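Side-chain contacts in hemerythrin HHE cation binding domain protein (Mycobacterium kansasii, PDB 6TYJ), which binds metal ions, zinc and iron, in a hemerythrin-type helical domain, with a physiological role that remains uncertain: residues Ala42-Leu47 against Ser88-Thr93; Leu51-Arg56 against Ala145-Tyr150; Asp60-Ala65 against Asp116-Asp121. One frame throughout, in Å; residues are numbered along the deposited sequence.

Contact 1. Residues Ala42-Leu47 against Ser88-Thr93. With ZN (zinc ion), chain E.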
loop_
_atom_site.group_PDB
_atom_site.type_symbol
_atom_site.label_atom_id
_atom_site.label_comp_id
_atom_site.label_asym_id
_atom_site.label_seq_id
_atom_site.Cartn_x
_atom_site.Cartn_y
_atom_site.Cartn_z
ATOM N N ALA A 42 -14.396 5.872 8.341
ATOM C CA ALA A 42 -14.147 4.428 8.468
ATOM C C ALA A 42 -13.398 3.907 7.261
ATOM O O ALA A 42 -12.438 3.144 7.403
ATOM C CB ALA A 42 -15.453 3.656 8.649
ATOM N N LEU A 43 -13.794 4.343 6.060
ATOM C CA LEU A 43 -13.116 3.883 4.859
ATOM C C LEU A 43 -11.654 4.304 4.857
ATOM O O LEU A 43 -10.778 3.541 4.419
ATOM C CB LEU A 43 -13.851 4.441 3.634
ATOM C CG LEU A 43 -15.162 3.745 3.247
ATOM C CD1 LEU A 43 -15.831 4.678 2.216
ATOM C CD2 LEU A 43 -14.953 2.335 2.664
ATOM N N PHE A 44 -11.359 5.506 5.355
ATOM C CA PHE A 44 -9.972 5.940 5.401
ATOM C C PHE A 44 -9.152 5.067 6.353
ATOM O O PHE A 44 -8.019 4.706 6.023
ATOM C CB PHE A 44 -9.881 7.403 5.812
ATOM C CG PHE A 44 -8.486 7.935 5.779
ATOM C CD1 PHE A 44 -7.807 8.026 4.579
ATOM C CD2 PHE A 44 -7.856 8.362 6.952
ATOM C CE1 PHE A 44 -6.485 8.507 4.544
ATOM C CE2 PHE A 44 -6.550 8.870 6.913
ATOM C CZ PHE A 44 -5.880 8.946 5.708
ATOM N N ASP A 45 -9.698 4.725 7.524
ATOM C CA ASP A 45 -9.004 3.770 8.398
ATOM C C ASP A 45 -8.759 2.450 7.683
ATOM O O ASP A 45 -7.703 1.812 7.869
ATOM C CB ASP A 45 -9.819 3.506 9.651
ATOM C CG ASP A 45 -9.746 4.625 10.665
ATOM O OD1 ASP A 45 -8.897 5.537 10.540
ATOM O OD2 ASP A 45 -10.552 4.561 11.611
ATOM N N GLU A 46 -9.757 1.969 6.924
ATOM C CA GLU A 46 -9.582 0.695 6.215
ATOM C C GLU A 46 -8.447 0.796 5.217
ATOM O O GLU A 46 -7.631 -0.135 5.092
ATOM C CB GLU A 46 -10.881 0.309 5.500
ATOM C CG GLU A 46 -12.015 -0.020 6.456
ATOM C CD GLU A 46 -13.335 -0.249 5.742
ATOM O OE1 GLU A 46 -13.375 -1.042 4.778
ATOM O OE2 GLU A 46 -14.333 0.367 6.156
ATOM N N LEU A 47 -8.345 1.945 4.535
ATOM C CA LEU A 47 -7.242 2.171 3.599
ATOM C C LEU A 47 -5.899 2.170 4.313
ATOM O O LEU A 47 -4.928 1.579 3.815
ATOM C CB LEU A 47 -7.449 3.498 2.855
ATOM C CG LEU A 47 -6.284 3.918 1.937
ATOM C CD1 LEU A 47 -6.011 2.854 0.855
ATOM C CD2 LEU A 47 -6.619 5.267 1.263
ATOM N N SER A 88 1.591 12.067 5.474
ATOM C CA SER A 88 1.825 12.983 6.593
ATOM C C SER A 88 1.225 14.361 6.326
ATOM O O SER A 88 0.655 14.988 7.229
ATOM C CB SER A 88 3.324 13.099 6.875
ATOM O OG SER A 88 3.818 11.846 7.307
ATOM N N VAL A 89 1.359 14.860 5.099
ATOM C CA VAL A 89 0.749 16.145 4.768
ATOM C C VAL A 89 -0.769 16.049 4.844
ATOM O O VAL A 89 -1.434 16.965 5.352
ATOM C CB VAL A 89 1.214 16.623 3.383
ATOM C CG1 VAL A 89 0.550 17.957 3.034
ATOM C CG2 VAL A 89 2.729 16.762 3.361
ATOM N N LEU A 90 -1.336 14.952 4.334
ATOM C CA LEU A 90 -2.790 14.783 4.331
ATOM C C LEU A 90 -3.344 14.838 5.745
ATOM O O LEU A 90 -4.345 15.515 6.010
ATOM C CB LEU A 90 -3.165 13.449 3.669
ATOM C CG LEU A 90 -4.641 13.038 3.764
ATOM C CD1 LEU A 90 -5.531 14.107 3.095
ATOM C CD2 LEU A 90 -4.824 11.704 3.099
ATOM N N LEU A 91 -2.708 14.128 6.666
ATOM C CA LEU A 91 -3.192 14.066 8.035
ATOM C C LEU A 91 -3.089 15.394 8.764
ATOM O O LEU A 91 -3.722 15.547 9.812
ATOM C CB LEU A 91 -2.430 12.987 8.800
ATOM C CG LEU A 91 -2.587 11.578 8.225
ATOM C CD1 LEU A 91 -1.702 10.598 8.943
ATOM C CD2 LEU A 91 -4.058 11.150 8.297
ATOM N N ARG A 92 -2.355 16.371 8.239
ATOM C CA ARG A 92 -2.370 17.678 8.891
ATOM C C ARG A 92 -3.555 18.554 8.479
ATOM O O ARG A 92 -3.708 19.655 9.025
ATOM C CB ARG A 92 -1.051 18.403 8.629
ATOM C CG ARG A 92 0.118 17.741 9.352
ATOM C CD ARG A 92 1.337 18.648 9.388
ATOM N NE ARG A 92 2.035 18.670 8.106
ATOM C CZ ARG A 92 2.994 17.811 7.767
ATOM N NH1 ARG A 92 3.574 17.902 6.579
ATOM N NH2 ARG A 92 3.367 16.855 8.612
ATOM N N THR A 93 -4.383 18.104 7.538
ATOM C CA THR A 93 -5.650 18.761 7.217
ATOM C C THR A 93 -6.809 17.798 7.479
ATOM O O THR A 93 -7.103 16.931 6.641
ATOM C CB THR A 93 -5.667 19.252 5.764
ATOM O OG1 THR A 93 -4.555 20.135 5.540
ATOM C CG2 THR A 93 -6.970 20.023 5.453
HETATM ZN ZN ZN E . -16.264 -0.251 4.632
HETATM O O HOH W 1 -17.769 -0.490 2.671
#
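F44 reaches across from helix 38-65 and sets the far end of its ring against two leucine methyl groups at the end of helix 70-91. The two leucines divide the rim of the ring: CE2 lies 3.7 Å from CD2 of L91, which sits at the edge near the ring plane, while CE1 lies 3.9 Å from CD2 of L90, which approaches obliquely. CZ, between them, is within 3.9 Å of both methyls. With CG anti to the backbone N (chi1 -176°), the phenylalanine is directed straight out from its helix, which lets the ring bridge a 10.9 Å separation between the CA atoms of F44 and L91. L90 points back from the opposite direction; L91 starts to one side, and its CD2 branch closes the gap.

This apolar junction is small, 104 Å² in all, and no hydrogen bond spans it. R163 of helix 163-168 touches both F44 and L91, and F107 of helix 100-121 packs on L90. The looser edge is at L91, only partly buried near the end of helix 70-91. On the other side of helix 38-65, E46, also partly buried, extends away from the leucines and binds a zinc ion through OE2 at 2.5 Å, with a water at the same distance from the metal. OE1 lies 3.0 Å from the metal, so the carboxylate is held unevenly. That peripheral ion is separate from the buried metal centre. The tight part, one aromatic ring bridging helices through leucine methyls, is interhelical apolar packing towards one end of the hemerythrin-like helical bundle.

Contact 2. Residues Leu51-Arg56 against Ala145-Tyr150; sequences LDIHFR and ARMEQY. With ZN (zinc ion), chain B.
I53 packs on the CB end of Y150 of helix 133-161, and R56, one turn further along helix 38-65, crosses over one face of its ring. CG2 of I53 lies 3.6 Å from CB of Y150, and its CD1 branch runs on to CG of M147, 3.7 Å away in one of the two modelled methionine conformers. I53 carries CG1 between its backbone N and carbonyl carbon (chi1 71°), which leaves CG2 for the tyrosine. CB of R56 presses on CE2 of Y150 at 3.4 Å; further along, CD stands over the ring face, 4.2 Å from the centroid and 13° off the normal, a CH-pi contact. The short helical segments run roughly antiparallel (139°), their axes 9.4 Å apart.

The second shell fixes both partners of that contact. R56 NE donates to OD1 of D52 at 2.9 Å in a salt bridge along its own helix, on the syn side but tilted out of the carboxylate plane. On the opposite ring face lies CG of R146, whose guanidinium curls round so that NH1 donates in its own plane to OH of Y150 at 3.0 Å. Behind I53, H54 points away from helix 133-161 and binds zinc through NE2, while its ND1 hydrogen-bonds H19.

The phenol OH thus sits between the R146 guanidinium and the carboxylate of D60, and the cation would be expected to polarise the O-H towards D60.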
loop_
_atom_site.group_PDB
_atom_site.type_symbol
_atom_site.label_atom_id
_atom_site.label_comp_id
_atom_site.label_asym_id
_atom_site.label_seq_id
_atom_site.Cartn_x
_atom_site.Cartn_y
_atom_site.Cartn_z
ATOM N N LEU A 51 -2.897 -0.236 3.376
ATOM C CA LEU A 51 -1.645 0.378 2.947
ATOM C C LEU A 51 -0.481 -0.107 3.801
ATOM O O LEU A 51 0.575 -0.462 3.272
ATOM C CB LEU A 51 -1.755 1.906 2.999
ATOM C CG LEU A 51 -0.507 2.731 2.668
ATOM C CD1 LEU A 51 0.139 2.253 1.374
ATOM C CD2 LEU A 51 -0.831 4.230 2.583
ATOM N N ASP A 52 -0.658 -0.096 5.126
ATOM C CA ASP A 52 0.348 -0.625 6.056
ATOM C C ASP A 52 0.814 -2.004 5.629
ATOM O O ASP A 52 2.021 -2.249 5.470
ATOM C CB ASP A 52 -0.256 -0.670 7.466
ATOM C CG ASP A 52 0.691 -1.215 8.516
ATOM O OD1 ASP A 52 1.911 -1.134 8.333
ATOM O OD2 ASP A 52 0.198 -1.724 9.533
ATOM N N ILE A 53 -0.125 -2.919 5.416
ATOM C CA ILE A 53 0.307 -4.288 5.151
ATOM C C ILE A 53 0.862 -4.433 3.741
ATOM O O ILE A 53 1.730 -5.297 3.493
ATOM C CB ILE A 53 -0.818 -5.286 5.435
ATOM C CG1 ILE A 53 -1.923 -5.212 4.410
ATOM C CG2 ILE A 53 -1.412 -5.041 6.822
ATOM C CD1 ILE A 53 -3.168 -6.010 4.899
ATOM N N HIS A 54 0.407 -3.589 2.813
ATOM C CA HIS A 54 0.890 -3.648 1.445
ATOM C C HIS A 54 2.361 -3.285 1.354
ATOM O O HIS A 54 3.158 -4.026 0.746
ATOM C CB HIS A 54 0.077 -2.694 0.588
ATOM C CG HIS A 54 0.388 -2.801 -0.862
ATOM N ND1 HIS A 54 -0.131 -3.791 -1.655
ATOM C CD2 HIS A 54 1.160 -2.033 -1.667
ATOM C CE1 HIS A 54 0.302 -3.635 -2.896
ATOM N NE2 HIS A 54 1.095 -2.580 -2.921
ATOM N N PHE A 55 2.745 -2.152 1.958
ATOM C CA PHE A 55 4.148 -1.754 1.922
ATOM C C PHE A 55 5.014 -2.761 2.656
ATOM O O PHE A 55 6.156 -2.990 2.248
ATOM C CB PHE A 55 4.342 -0.348 2.494
ATOM C CG PHE A 55 3.958 0.745 1.532
ATOM C CD1 PHE A 55 3.347 0.440 0.325
ATOM C CD2 PHE A 55 4.244 2.068 1.829
ATOM C CE1 PHE A 55 2.989 1.448 -0.579
ATOM C CE2 PHE A 55 3.895 3.070 0.945
ATOM C CZ PHE A 55 3.271 2.758 -0.265
ATOM N N ARG A 56 4.491 -3.379 3.722
ATOM C CA ARG A 56 5.296 -4.361 4.458
ATOM C C ARG A 56 5.529 -5.616 3.636
ATOM O O ARG A 56 6.654 -6.150 3.631
ATOM C CB ARG A 56 4.618 -4.713 5.777
ATOM C CG ARG A 56 4.742 -3.641 6.837
ATOM C CD ARG A 56 4.218 -4.141 8.167
ATOM N NE ARG A 56 4.023 -3.028 9.081
ATOM C CZ ARG A 56 4.908 -2.654 9.992
ATOM N NH1 ARG A 56 6.049 -3.315 10.115
ATOM N NH2 ARG A 56 4.644 -1.631 10.789
ATOM N N ALA A 145 -0.078 -15.327 3.077
ATOM C CA ALA A 145 -0.152 -15.611 4.510
ATOM C C ALA A 145 0.361 -14.435 5.335
ATOM O O ALA A 145 -0.211 -14.111 6.376
ATOM C CB ALA A 145 0.636 -16.889 4.845
ATOM N N ARG A 146 1.479 -13.833 4.927
ATOM C CA ARG A 146 2.004 -12.718 5.686
ATOM C C ARG A 146 1.022 -11.549 5.676
ATOM O O ARG A 146 0.938 -10.811 6.665
ATOM C CB ARG A 146 3.364 -12.317 5.127
ATOM C CG ARG A 146 4.188 -11.429 6.044
ATOM C CD ARG A 146 4.759 -12.170 7.285
ATOM N NE ARG A 146 5.786 -13.165 6.934
ATOM C CZ ARG A 146 7.079 -12.886 6.744
ATOM N NH1 ARG A 146 7.533 -11.638 6.881
ATOM N NH2 ARG A 146 7.916 -13.858 6.412
ATOM N N MET A 147 0.248 -11.382 4.588
ATOM C CA MET A 147 -0.749 -10.312 4.559
ATOM C C MET A 147 -1.787 -10.498 5.662
ATOM O O MET A 147 -2.159 -9.532 6.343
ATOM C CB MET A 147 -1.427 -10.242 3.187
ATOM C CG MET A 147 -2.093 -8.912 2.898
ATOM S SD MET A 147 -2.965 -8.904 1.311
ATOM C CE MET A 147 -1.758 -9.664 0.244
ATOM N N GLU A 148 -2.263 -11.733 5.864
ATOM C CA GLU A 148 -3.207 -11.998 6.943
ATOM C C GLU A 148 -2.574 -11.707 8.307
ATOM O O GLU A 148 -3.189 -11.076 9.178
ATOM C CB GLU A 148 -3.672 -13.456 6.872
ATOM C CG GLU A 148 -4.460 -13.894 8.098
ATOM C CD GLU A 148 -5.964 -13.850 7.894
ATOM O OE1 GLU A 148 -6.419 -13.885 6.731
ATOM O OE2 GLU A 148 -6.691 -13.787 8.906
ATOM N N GLN A 149 -1.343 -12.178 8.519
ATOM C CA GLN A 149 -0.662 -11.887 9.775
ATOM C C GLN A 149 -0.492 -10.383 9.979
ATOM O O GLN A 149 -0.759 -9.853 11.069
ATOM C CB GLN A 149 0.688 -12.591 9.782
ATOM C CG GLN A 149 1.581 -12.207 10.941
ATOM C CD GLN A 149 3.020 -12.555 10.618
ATOM O OE1 GLN A 149 3.305 -13.664 10.158
ATOM N NE2 GLN A 149 3.913 -11.608 10.813
ATOM N N TYR A 150 -0.056 -9.672 8.934
ATOM C CA TYR A 150 0.148 -8.235 9.080
ATOM C C TYR A 150 -1.177 -7.500 9.270
ATOM O O TYR A 150 -1.241 -6.491 9.984
ATOM C CB TYR A 150 0.868 -7.667 7.854
ATOM C CG TYR A 150 2.331 -8.025 7.726
ATOM C CD1 TYR A 150 3.040 -8.551 8.783
ATOM C CD2 TYR A 150 3.001 -7.751 6.537
ATOM C CE1 TYR A 150 4.389 -8.861 8.651
ATOM C CE2 TYR A 150 4.339 -8.041 6.390
ATOM C CZ TYR A 150 5.019 -8.604 7.449
ATOM O OH TYR A 150 6.366 -8.925 7.309
HETATM ZN ZN ZN B . 2.324 -2.036 -4.540
#

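Contact 3. Residues Asp60-Ala65 against Asp116-Asp121. With ZN (zinc ion), chain B.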
loop_
_atom_site.group_PDB
_atom_site.type_symbol
_atom_site.label_atom_id
_atom_site.label_comp_id
_atom_site.label_asym_id
_atom_site.label_seq_id
_atom_site.Cartn_x
_atom_site.Cartn_y
_atom_site.Cartn_z
ATOM N N ASP A 60 9.221 -6.599 2.803
ATOM C CA ASP A 60 9.721 -7.747 3.567
ATOM C C ASP A 60 9.855 -9.009 2.735
ATOM O O ASP A 60 10.664 -9.892 3.091
ATOM C CB ASP A 60 8.777 -8.039 4.736
ATOM C CG ASP A 60 8.683 -6.884 5.730
ATOM O OD1 ASP A 60 9.497 -5.928 5.663
ATOM O OD2 ASP A 60 7.818 -6.961 6.622
ATOM N N LEU A 61 9.077 -9.143 1.661
ATOM C CA LEU A 61 9.069 -10.366 0.865
ATOM C C LEU A 61 9.322 -10.095 -0.613
ATOM O O LEU A 61 10.207 -10.714 -1.211
ATOM C CB LEU A 61 7.748 -11.113 1.051
ATOM C CG LEU A 61 7.620 -11.780 2.425
ATOM C CD1 LEU A 61 6.235 -12.301 2.733
ATOM C CD2 LEU A 61 8.620 -12.919 2.495
ATOM N N TYR A 62 8.556 -9.190 -1.230
ATOM C CA TYR A 62 8.612 -9.116 -2.688
ATOM C C TYR A 62 9.879 -8.419 -3.181
ATOM O O TYR A 62 10.601 -8.945 -4.040
ATOM C CB TYR A 62 7.373 -8.383 -3.207
ATOM C CG TYR A 62 7.297 -8.376 -4.727
ATOM C CD1 TYR A 62 7.104 -9.559 -5.425
ATOM C CD2 TYR A 62 7.445 -7.195 -5.456
ATOM C CE1 TYR A 62 7.024 -9.559 -6.812
ATOM C CE2 TYR A 62 7.388 -7.192 -6.862
ATOM C CZ TYR A 62 7.177 -8.376 -7.521
ATOM O OH TYR A 62 7.099 -8.420 -8.898
ATOM N N TYR A 63 10.144 -7.209 -2.692
ATOM C CA TYR A 63 11.323 -6.505 -3.165
ATOM C C TYR A 63 12.623 -7.250 -2.828
ATOM O O TYR A 63 13.535 -7.210 -3.670
ATOM C CB TYR A 63 11.327 -5.066 -2.616
ATOM C CG TYR A 63 10.290 -4.149 -3.210
ATOM C CD1 TYR A 63 9.744 -4.432 -4.444
ATOM C CD2 TYR A 63 9.856 -3.007 -2.532
ATOM C CE1 TYR A 63 8.785 -3.586 -5.025
ATOM C CE2 TYR A 63 8.905 -2.165 -3.108
ATOM C CZ TYR A 63 8.373 -2.480 -4.348
ATOM O OH TYR A 63 7.425 -1.676 -4.977
ATOM N N PRO A 64 12.775 -7.960 -1.686
ATOM C CA PRO A 64 14.021 -8.714 -1.484
ATOM C C PRO A 64 14.236 -9.787 -2.539
ATOM O O PRO A 64 15.385 -10.028 -2.952
ATOM C CB PRO A 64 13.842 -9.289 -0.068
ATOM C CG PRO A 64 13.025 -8.205 0.631
ATOM C CD PRO A 64 12.014 -7.789 -0.426
ATOM N N ALA A 65 13.154 -10.443 -2.981
ATOM C CA ALA A 65 13.246 -11.440 -4.039
ATOM C C ALA A 65 13.708 -10.823 -5.347
ATOM O O ALA A 65 14.293 -11.512 -6.203
ATOM C CB ALA A 65 11.892 -12.120 -4.240
ATOM N N ASP A 116 0.857 2.217 -10.422
ATOM C CA ASP A 116 1.154 2.325 -11.846
ATOM C C ASP A 116 2.646 2.164 -12.119
ATOM O O ASP A 116 3.043 1.462 -13.061
ATOM C CB ASP A 116 0.661 3.673 -12.406
ATOM C CG ASP A 116 -0.860 3.808 -12.404
ATOM O OD1 ASP A 116 -1.354 4.960 -12.490
ATOM O OD2 ASP A 116 -1.568 2.780 -12.309
ATOM N N GLU A 117 3.496 2.833 -11.328
ATOM C CA GLU A 117 4.933 2.735 -11.570
ATOM C C GLU A 117 5.432 1.322 -11.284
ATOM O O GLU A 117 6.265 0.787 -12.024
ATOM C CB GLU A 117 5.703 3.747 -10.712
ATOM C CG GLU A 117 7.234 3.827 -11.013
ATOM C CD GLU A 117 8.106 2.893 -10.150
ATOM O OE1 GLU A 117 7.775 2.645 -8.964
ATOM O OE2 GLU A 117 9.142 2.410 -10.664
ATOM N N GLU A 118 4.908 0.702 -10.229
ATOM C CA GLU A 118 5.296 -0.665 -9.916
ATOM C C GLU A 118 4.843 -1.636 -10.998
ATOM O O GLU A 118 5.592 -2.539 -11.388
ATOM C CB GLU A 118 4.700 -1.050 -8.564
ATOM C CG GLU A 118 5.242 -2.363 -8.017
ATOM C CD GLU A 118 4.576 -2.741 -6.720
ATOM O OE1 GLU A 118 5.010 -3.775 -6.136
ATOM O OE2 GLU A 118 3.637 -2.004 -6.317
ATOM N N GLU A 119 3.612 -1.483 -11.490
ATOM C CA GLU A 119 3.142 -2.414 -12.507
ATOM C C GLU A 119 3.791 -2.176 -13.869
ATOM O O GLU A 119 3.738 -3.066 -14.727
ATOM C CB GLU A 119 1.612 -2.345 -12.588
ATOM C CG GLU A 119 0.967 -2.912 -11.333
ATOM C CD GLU A 119 -0.538 -2.829 -11.325
ATOM O OE1 GLU A 119 -1.100 -2.354 -12.338
ATOM O OE2 GLU A 119 -1.156 -3.254 -10.325
ATOM N N ARG A 120 4.447 -1.032 -14.063
ATOM C CA ARG A 120 5.256 -0.804 -15.256
ATOM C C ARG A 120 6.631 -1.463 -15.159
ATOM O O ARG A 120 7.099 -2.094 -16.117
ATOM C CB ARG A 120 5.425 0.702 -15.488
ATOM C CG ARG A 120 6.393 1.025 -16.631
ATOM C CD ARG A 120 6.538 2.524 -16.908
ATOM N NE ARG A 120 7.536 3.178 -16.058
ATOM C CZ ARG A 120 7.260 4.160 -15.202
ATOM N NH1 ARG A 120 6.015 4.610 -15.081
ATOM N NH2 ARG A 120 8.228 4.701 -14.472
ATOM N N ASP A 121 7.296 -1.293 -14.015
ATOM C CA ASP A 121 8.722 -1.550 -13.850
ATOM C C ASP A 121 9.038 -2.839 -13.112
ATOM O O ASP A 121 10.101 -3.412 -13.337
ATOM C CB ASP A 121 9.379 -0.411 -13.057
ATOM C CG ASP A 121 9.469 0.885 -13.830
ATOM O OD1 ASP A 121 9.219 0.882 -15.052
ATOM O OD2 ASP A 121 9.800 1.912 -13.198
HETATM ZN ZN ZN B . 2.324 -2.036 -4.540
HETATM O O HOH W 2 8.127 -0.289 -7.926
#
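Y63 overlaps the carboxylate end of E118, its hydroxyl lying 3.4 Å from OE1 and 3.5 Å from CD. The two side chains cross with ring and carboxylate planes 56° apart, and OE1 meets the ring obliquely. Y62 approaches the same oxygen, CE2 to OE1 being 4.2 Å, so two consecutive tyrosines border one carboxylate oxygen. The other oxygen, OE2, binds zinc at 2.2 Å. The side chain of Y63 also comes within about 3 Å of another zinc ion. E118 can span the distance because its chain runs out straight through chi2 (-177°); the nearest CA pair, Y63 and E118, is 10.8 Å apart.

A water links the segments less directly: it donates to OE1 of E117 at 3.1 Å and makes a weak bond with the hydroxyl of Y63. Y62 has its polar end engaged by the carbonyl oxygen of M122, just past helix 100-121. H20, H54, E58 and H114 complete the five-residue zinc site to which E118 belongs.

The contact joins the last turns of helix 38-65, where the backbone widens into a pi-type turn at 60-62 and kinks before P64, to the end of helix 100-121. Helix 12-32 borders it through L16, which touches both Y62 and E118; helix 70-91 lies against Y63 through I73 and A76, and M143 of helix 133-161 packs on Y62.

In the fold
All three contacts draw on helix 38-65, which meets helix 70-91 in contact 1, helix 133-161 in contact 2 and helix 100-121 in contact 3. Contacts 2 and 3 share the buried zinc: H54 NE2 and E118 OE2 bind the same ion and stand 4.3 Å apart. They also touch at the periphery, where OH of Y150 lies 2.5 Å from OD2 of D60, a probable hydrogen bond, and CB of R146 packs on CD1 of L61 at 3.7 Å. Their centres are 14 Å apart. Contact 1 lies away from that site, its centre 24 Å from that of contact 3, across the chain's centre, and 18 Å from that of contact 2, which adjoins it in sequence.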